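PDB 3BN1: perosamine synthetase from Caulobacter crescentus, which transfers an amino group from L-glutamate to GDP-4-keto-6-deoxy-D-mannose with the help of pyridoxal phosphate, yielding GDP-perosamine for O-antigen biosynthesis. Local coordinates for residues His55-Asn60 / Asp204-Met209; Leu70-Ile75 / Arg210-Gln215. All blocks are in the same frame, centred on the assembly; numbering follows the deposited sequence.

Contact 1. Residues His55-Asn60 / Asp204-Met209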
ATOM      1  N   HIS A  55       2.523 -21.187  -3.453  1.00 13.33           N
ATOM      2  CA  HIS A  55       1.895 -19.901  -3.707  1.00 14.20           C
ATOM      3  C   HIS A  55       2.756 -18.707  -3.468  1.00 12.26           C
ATOM      4  O   HIS A  55       3.573 -18.696  -2.552  1.00 11.36           O
ATOM      5  CB  HIS A  55       0.704 -19.752  -2.785  1.00  7.33           C
ATOM      6  CG  HIS A  55      -0.140 -20.983  -2.683  1.00 28.80           C
ATOM      7  ND1 HIS A  55      -1.078 -21.317  -3.637  1.00 23.27           N
ATOM      8  CD2 HIS A  55      -0.216 -21.937  -1.722  1.00 16.03           C
ATOM      9  CE1 HIS A  55      -1.656 -22.460  -3.296  1.00 14.65           C
ATOM     10  NE2 HIS A  55      -1.177 -22.835  -2.122  1.00 19.13           N
ATOM     11  N   ALA A  56       2.469 -17.669  -4.226  1.00 14.46           N
ATOM     12  CA  ALA A  56       3.128 -16.385  -3.976  1.00 10.70           C
ATOM     13  C   ALA A  56       2.070 -15.305  -4.239  1.00  8.25           C
ATOM     14  O   ALA A  56       1.357 -15.317  -5.265  1.00 17.46           O
ATOM     15  CB  ALA A  56       4.340 -16.203  -4.802  1.00  9.92           C
ATOM     16  N   ILE A  57       1.919 -14.433  -3.259  1.00  6.66           N
ATOM     17  CA  ILE A  57       0.937 -13.345  -3.257  1.00  3.99           C
ATOM     18  C   ILE A  57       1.624 -11.989  -3.276  1.00  4.21           C
ATOM     19  O   ILE A  57       2.245 -11.578  -2.292  1.00  8.50           O
ATOM     20  CB  ILE A  57       0.012 -13.480  -1.985  1.00  6.54           C
ATOM     21  CG1 ILE A  57      -0.777 -14.813  -1.939  1.00 12.67           C
ATOM     22  CG2 ILE A  57      -1.052 -12.339  -1.969  1.00  6.06           C
ATOM     23  CD1 ILE A  57      -0.058 -16.052  -1.307  1.00  5.12           C
ATOM     24  N   ALA A  58       1.564 -11.326  -4.436  1.00  8.67           N
ATOM     25  CA  ALA A  58       2.198 -10.044  -4.696  1.00 16.12           C
ATOM     26  C   ALA A  58       1.424  -8.935  -3.983  1.00 13.34           C
ATOM     27  O   ALA A  58       0.206  -8.839  -4.066  1.00 10.35           O
ATOM     28  CB  ALA A  58       2.190  -9.775  -6.169  1.00 11.35           C
ATOM     29  N   CYS A  59       2.146  -8.080  -3.290  1.00  7.06           N
ATOM     30  CA  CYS A  59       1.539  -6.991  -2.470  1.00  4.37           C
ATOM     31  C   CYS A  59       2.201  -5.675  -2.835  1.00 13.95           C
ATOM     32  O   CYS A  59       3.256  -5.639  -3.484  1.00 10.98           O
ATOM     33  CB  CYS A  59       1.972  -7.307  -1.030  1.00  6.23           C
ATOM     34  SG  CYS A  59       1.247  -8.847  -0.374  1.00 13.55           S
ATOM     35  N   ASN A  60       1.645  -4.587  -2.345  1.00  6.68           N
ATOM     36  CA  ASN A  60       2.249  -3.323  -2.684  1.00  6.33           C
ATOM     37  C   ASN A  60       3.545  -2.928  -1.990  1.00  6.48           C
ATOM     38  O   ASN A  60       4.219  -2.008  -2.431  1.00 12.94           O
ATOM     39  CB  ASN A  60       1.227  -2.196  -2.737  1.00 10.56           C
ATOM     40  CG  ASN A  60       0.389  -2.099  -1.475  1.00 16.82           C
ATOM     41  OD1 ASN A  60      -0.457  -1.214  -1.358  1.00 16.26           O
ATOM     42  ND2 ASN A  60       0.585  -3.016  -0.548  1.00  5.47           N
ATOM     43  N   ASP A 204      -5.090 -22.754   2.086  1.00 14.66           N
ATOM     44  CA  ASP A 204      -6.122 -21.933   2.639  1.00 15.90           C
ATOM     45  C   ASP A 204      -5.573 -20.600   3.105  1.00 15.31           C
ATOM     46  O   ASP A 204      -6.275 -19.590   3.079  1.00 11.77           O
ATOM     47  CB  ASP A 204      -6.807 -22.714   3.762  1.00 19.83           C
ATOM     48  CG  ASP A 204      -7.740 -23.843   3.241  1.00 99.89           C
ATOM     49  OD1 ASP A 204      -7.668 -24.256   2.058  1.00 58.86           O
ATOM     50  OD2 ASP A 204      -8.570 -24.352   4.029  1.00 64.74           O
ATOM     51  N   LEU A 205      -4.340 -20.618   3.579  1.00 19.44           N
ATOM     52  CA  LEU A 205      -3.752 -19.385   4.032  1.00 25.61           C
ATOM     53  C   LEU A 205      -3.581 -18.524   2.802  1.00 27.71           C
ATOM     54  O   LEU A 205      -3.803 -17.330   2.869  1.00 14.11           O
ATOM     55  CB  LEU A 205      -2.413 -19.641   4.700  1.00 26.88           C
ATOM     56  CG  LEU A 205      -1.865 -18.485   5.539  1.00 47.32           C
ATOM     57  CD1 LEU A 205      -2.599 -18.234   6.889  1.00 22.18           C
ATOM     58  CD2 LEU A 205      -0.417 -18.855   5.791  1.00 36.80           C
ATOM     59  N   ALA A 206      -3.178 -19.111   1.680  1.00 13.17           N
ATOM     60  CA  ALA A 206      -2.979 -18.280   0.522  1.00 10.69           C
ATOM     61  C   ALA A 206      -4.305 -17.650   0.110  1.00  9.87           C
ATOM     62  O   ALA A 206      -4.346 -16.491  -0.297  1.00 11.79           O
ATOM     63  CB  ALA A 206      -2.370 -19.084  -0.642  1.00  9.89           C
ATOM     64  N   ALA A 207      -5.397 -18.426   0.142  1.00 12.72           N
ATOM     65  CA  ALA A 207      -6.698 -17.897  -0.318  1.00  9.63           C
ATOM     66  C   ALA A 207      -7.129 -16.726   0.570  1.00 14.95           C
ATOM     67  O   ALA A 207      -7.583 -15.676   0.099  1.00 14.30           O
ATOM     68  CB  ALA A 207      -7.746 -18.990  -0.227  1.00  9.82           C
ATOM     69  N   LYS A 208      -6.959 -16.919   1.869  1.00  5.17           N
ATOM     70  CA  LYS A 208      -7.372 -15.891   2.819  1.00 11.21           C
ATOM     71  C   LYS A 208      -6.548 -14.617   2.563  1.00 17.10           C
ATOM     72  O   LYS A 208      -7.040 -13.508   2.702  1.00 12.99           O
ATOM     73  CB  LYS A 208      -7.039 -16.391   4.224  1.00  6.81           C
ATOM     74  CG  LYS A 208      -8.187 -16.494   5.195  1.00 39.55           C
ATOM     75  CD  LYS A 208      -8.017 -17.735   6.118  1.00 99.89           C
ATOM     76  CE  LYS A 208      -6.576 -18.297   6.162  1.00 99.89           C
ATOM     77  NZ  LYS A 208      -6.332 -19.538   6.992  1.00 37.26           N
ATOM     78  N   MET A 209      -5.270 -14.804   2.239  1.00  8.93           N
ATOM     79  CA  MET A 209      -4.343 -13.731   1.934  1.00 22.59           C
ATOM     80  C   MET A 209      -4.835 -13.045   0.663  1.00 18.45           C
ATOM     81  O   MET A 209      -4.866 -11.805   0.632  1.00 10.62           O
ATOM     82  CB  MET A 209      -2.930 -14.282   1.752  1.00 17.70           C
ATOM     83  CG  MET A 209      -2.180 -14.610   3.063  1.00 10.51           C
ATOM     84  SD  MET A 209      -0.699 -15.627   2.701  1.00 16.22           S
ATOM     85  CE  MET A 209       0.018 -15.923   4.366  1.00  5.37           C
TER

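Contact 2. Residues Leu70-Ile75 / Arg210-Gln215. With ACT (acetate ion), chain E.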
ATOM      1  N   LEU A  70       0.187 -11.781   8.677  1.00 14.39           N
ATOM      2  CA  LEU A  70      -0.158 -11.989  10.092  1.00  6.91           C
ATOM      3  C   LEU A  70      -1.678 -12.043  10.234  1.00 10.22           C
ATOM      4  O   LEU A  70      -2.254 -12.858  10.956  1.00 12.10           O
ATOM      5  CB  LEU A  70       0.308 -10.805  10.909  1.00 14.13           C
ATOM      6  CG  LEU A  70       1.825 -10.798  11.030  1.00 10.29           C
ATOM      7  CD1 LEU A  70       2.374  -9.476  11.588  1.00  7.71           C
ATOM      8  CD2 LEU A  70       2.412 -12.043  11.779  1.00 15.44           C
ATOM      9  N   VAL A  71      -2.335 -11.096   9.576  1.00 11.11           N
ATOM     10  CA  VAL A  71      -3.790 -11.063   9.704  1.00  5.37           C
ATOM     11  C   VAL A  71      -4.354 -12.393   9.173  1.00 11.52           C
ATOM     12  O   VAL A  71      -5.163 -13.045   9.853  1.00 18.68           O
ATOM     13  CB  VAL A  71      -4.396  -9.854   9.003  1.00  4.30           C
ATOM     14  CG1 VAL A  71      -5.937  -9.980   9.014  1.00  6.78           C
ATOM     15  CG2 VAL A  71      -3.968  -8.510   9.730  1.00  7.88           C
ATOM     16  N   ALA A  72      -3.874 -12.841   8.010  1.00 11.76           N
ATOM     17  CA  ALA A  72      -4.280 -14.133   7.410  1.00  9.64           C
ATOM     18  C   ALA A  72      -4.053 -15.310   8.344  1.00  5.83           C
ATOM     19  O   ALA A  72      -4.910 -16.165   8.481  1.00 12.85           O
ATOM     20  CB  ALA A  72      -3.527 -14.396   6.127  1.00  8.99           C
ATOM     21  N   MET A  73      -2.938 -15.325   9.059  1.00  8.88           N
ATOM     22  CA  MET A  73      -2.698 -16.389  10.032  1.00 11.57           C
ATOM     23  C   MET A  73      -3.538 -16.166  11.288  1.00 12.74           C
ATOM     24  O   MET A  73      -3.454 -16.915  12.254  1.00 19.82           O
ATOM     25  CB  MET A  73      -1.260 -16.403  10.455  1.00  7.91           C
ATOM     26  CG  MET A  73      -0.340 -16.528   9.281  1.00 22.70           C
ATOM     27  SD  MET A  73       1.268 -16.998   9.898  1.00 30.94           S
ATOM     28  CE  MET A  73       1.827 -15.476  10.410  1.00  7.18           C
ATOM     29  N   GLY A  74      -4.347 -15.124  11.299  1.00 13.10           N
ATOM     30  CA  GLY A  74      -5.193 -14.919  12.459  1.00 16.29           C
ATOM     31  C   GLY A  74      -4.549 -14.230  13.662  1.00 29.71           C
ATOM     32  O   GLY A  74      -5.145 -14.306  14.726  1.00 11.84           O
ATOM     33  N   ILE A  75      -3.430 -13.506  13.522  1.00 12.01           N
ATOM     34  CA  ILE A  75      -2.832 -12.779  14.683  1.00 15.37           C
ATOM     35  C   ILE A  75      -3.656 -11.537  15.008  1.00 24.62           C
ATOM     36  O   ILE A  75      -4.087 -10.818  14.134  1.00 12.52           O
ATOM     37  CB  ILE A  75      -1.381 -12.339  14.421  1.00 12.66           C
ATOM     38  CG1 ILE A  75      -0.575 -13.509  13.847  1.00 16.73           C
ATOM     39  CG2 ILE A  75      -0.739 -11.406  15.561  1.00  5.00           C
ATOM     40  CD1 ILE A  75      -0.302 -14.638  14.812  1.00 17.00           C
ATOM     41  N   ARG A 210      -5.238 -13.805  -0.369  1.00 12.02           N
ATOM     42  CA  ARG A 210      -5.736 -13.119  -1.552  1.00 13.54           C
ATOM     43  C   ARG A 210      -7.067 -12.398  -1.246  1.00 11.93           C
ATOM     44  O   ARG A 210      -7.317 -11.288  -1.749  1.00 12.25           O
ATOM     45  CB  ARG A 210      -5.850 -14.040  -2.775  1.00 18.02           C
ATOM     46  CG  ARG A 210      -4.748 -15.088  -2.867  1.00 18.77           C
ATOM     47  CD  ARG A 210      -4.447 -15.458  -4.335  1.00 20.10           C
ATOM     48  NE  ARG A 210      -3.221 -16.254  -4.539  1.00 24.23           N
ATOM     49  CZ  ARG A 210      -2.076 -15.766  -5.023  1.00 57.57           C
ATOM     50  NH1 ARG A 210      -1.049 -16.586  -5.145  1.00 31.52           N
ATOM     51  NH2 ARG A 210      -1.950 -14.491  -5.428  1.00 14.25           N
ATOM     52  N   LEU A 211      -7.881 -13.009  -0.384  1.00 11.06           N
ATOM     53  CA  LEU A 211      -9.144 -12.394   0.034  1.00 15.25           C
ATOM     54  C   LEU A 211      -8.912 -11.001   0.665  1.00 12.18           C
ATOM     55  O   LEU A 211      -9.542  -9.990   0.280  1.00 10.91           O
ATOM     56  CB  LEU A 211      -9.856 -13.293   1.049  1.00  6.79           C
ATOM     57  CG  LEU A 211     -11.247 -12.703   1.403  1.00  8.65           C
ATOM     58  CD1 LEU A 211     -12.209 -12.534   0.237  1.00  6.52           C
ATOM     59  CD2 LEU A 211     -11.836 -13.630   2.445  1.00 14.41           C
ATOM     60  N   LEU A 212      -8.027 -10.964   1.655  1.00  8.68           N
ATOM     61  CA  LEU A 212      -7.703  -9.684   2.358  1.00  2.35           C
ATOM     62  C   LEU A 212      -6.994  -8.663   1.498  1.00  8.14           C
ATOM     63  O   LEU A 212      -7.244  -7.470   1.591  1.00  7.30           O
ATOM     64  CB  LEU A 212      -6.795  -9.965   3.547  1.00  3.05           C
ATOM     65  CG  LEU A 212      -7.467 -10.753   4.687  1.00 12.23           C
ATOM     66  CD1 LEU A 212      -6.391 -11.428   5.574  1.00 15.67           C
ATOM     67  CD2 LEU A 212      -8.365  -9.787   5.553  1.00  7.97           C
ATOM     68  N   ARG A 213      -6.106  -9.144   0.657  1.00  5.05           N
ATOM     69  CA  ARG A 213      -5.337  -8.268  -0.234  1.00  2.14           C
ATOM     70  C   ARG A 213      -6.264  -7.454  -1.115  1.00 18.89           C
ATOM     71  O   ARG A 213      -6.010  -6.281  -1.375  1.00  8.83           O
ATOM     72  CB  ARG A 213      -4.423  -9.109  -1.127  1.00  4.55           C
ATOM     73  CG  ARG A 213      -3.551  -8.207  -2.037  1.00 18.51           C
ATOM     74  CD  ARG A 213      -2.670  -9.015  -2.964  1.00 12.45           C
ATOM     75  NE  ARG A 213      -3.470  -9.821  -3.882  1.00 10.95           N
ATOM     76  CZ  ARG A 213      -2.967 -10.627  -4.829  1.00 24.94           C
ATOM     77  NH1 ARG A 213      -1.646 -10.762  -5.081  1.00  7.53           N
ATOM     78  NH2 ARG A 213      -3.819 -11.337  -5.552  1.00 13.98           N
ATOM     79  N   GLY A 214      -7.306  -8.124  -1.600  1.00 12.01           N
ATOM     80  CA  GLY A 214      -8.279  -7.554  -2.540  1.00  9.35           C
ATOM     81  C   GLY A 214      -9.515  -6.962  -1.899  1.00 22.31           C
ATOM     82  O   GLY A 214     -10.648  -7.223  -2.343  1.00  7.67           O
ATOM     83  N   GLN A 215      -9.249  -6.087  -0.922  1.00  7.29           N
ATOM     84  CA  GLN A 215     -10.280  -5.342  -0.206  1.00  9.14           C
ATOM     85  C   GLN A 215     -11.293  -6.236   0.460  1.00 11.19           C
ATOM     86  O   GLN A 215     -12.363  -5.757   0.770  1.00 11.28           O
ATOM     87  CB  GLN A 215     -10.993  -4.336  -1.083  1.00  2.31           C
ATOM     88  CG  GLN A 215     -10.046  -3.260  -1.671  1.00  4.96           C
ATOM     89  CD  GLN A 215      -9.906  -2.038  -0.802  1.00  4.73           C
ATOM     90  OE1 GLN A 215     -10.006  -2.153   0.420  1.00 10.20           O
ATOM     91  NE2 GLN A 215      -9.850  -0.843  -1.414  1.00  9.41           N
TER
HETATM   92  C   ACT E 372     -10.955  -1.006  -5.174  1.00 33.64           C
HETATM   93  O   ACT E 372     -10.012  -0.534  -4.473  1.00 11.03           O
HETATM   94  OXT ACT E 372     -11.073  -2.341  -5.382  1.00 15.54           O
HETATM   95  CH3 ACT E 372     -11.996  -0.086  -5.750  1.00 14.15           C

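Contact 1. Residues His55-Asn60 / Asp204-Met209
Ala206, on helix 203-213, sets its methyl over one face of the His55 imidazole, where strand 55-59 begins. Followed outward, the histidine side chain stays against that methyl: His55 CB lies 3.8 Å from Ala206 CB, His55 CG closes to 3.6 Å from the same carbon, and CD2 and ND1 lie little farther from it. Its chi1 (-44°, CG anti to the carbonyl carbon) carries the ring to the helix, and chi2 (-81°) turns a face to the Ala206 methyl. Ala206 CB stands 3.8 Å from the ring centroid, a CH-pi contact displaced toward the rim. NE2, at the far end of the imidazole, is hydrogen-bonded to Asp203 OD1 at the start of the helix, which restrains the ring's rotation while the methyl covers one face.

Two residues along the strand, Ile57 adds its CD1 methyl, 3.9 Å from Ala206 CB and 4.1 Å from Met209 SD; the isoleucine and methionine side chains cross at about a right angle. Strand and helix axes run 9.2 Å apart at 16°, the near-parallel packing of a helix on an edge strand of the seven-stranded sheet in this fold type I aminotransferase. Between the two segments apolar and CH-pi contact does the joining; polar ties to the strand come from Arg210 and Arg213, farther along the helix.

Contact 2. Residues Leu70-Ile75 / Arg210-Gln215
Leu212 CD1 reaches the last turn of helix 62-72, meeting Val71 CG1 at 3.8 Å and the backbone N of Ala72, also at 3.8 Å. The leucine and valine side chains lie at a slant to each other and touch through one methyl of each. Val71 has CG1 anti to its backbone N (chi1 173°), which carries this branch out to the leucine. On Leu212, CG is anti to the carbonyl carbon and chi2 is extended (159°), so that CD1 forms the leading end of the side chain. The same methyl passes Ala72 CB at 4.2 Å, bridging two consecutive residues of the helix.

Both helices end here. Helix 62-72 closes in a Schellman motif: the N-H of Gly74, at positive phi, bonds to Val71 O at 2.7 Å (N to O), and Ile75 N bonds back to Leu70 O at 2.9 Å. The contact joins the C-terminal turns of two helices in the large, cofactor-binding domain of the aminotransferase fold. Helix 203-213 leaves helical geometry at Gly214; Gln215 lies beyond the helix end and takes no part in the valine-leucine contact. Its NE2 reaches an acetate oxygen, ACT O, in a nearly straight hydrogen bond of 3.1 Å (168° at the hydrogen). Gln215 NE2 is also hydrogen-bonded to Thr63 OG1 of the second subunit, and the glutamine packs on Tyr88 of that subunit. Arg233 NH2 is a further partner of the acetate, which probably comes from the crystallisation liquor. Leu212 also packs on Leu68 of helix 62-72 and on Ile227 of a loop, and Cys98 of helix 90-98 touches Val71.

Overall arrangement
From the N terminus, strand 55-59 comes first and helix 62-72 follows directly, ending at the Gly74 turn. The chain then makes most of the seven-stranded sheet before helix 203-213 returns to meet both. Contact 1 closes a loop of 143 residues and contact 2 one of 134; their segments alternate, so the loops cross rather than nest. Residues 204-209 of the shared helix make contact 1 and residues 210-213 contact 2, but both halves also touch the other partner. The contact centres lie about 8 Å apart, and the two are linked by Met209 packing on Ala72 and by probable hydrogen bonds from Arg210 and Arg213 to the carbonyls of Ala56 and Ala58.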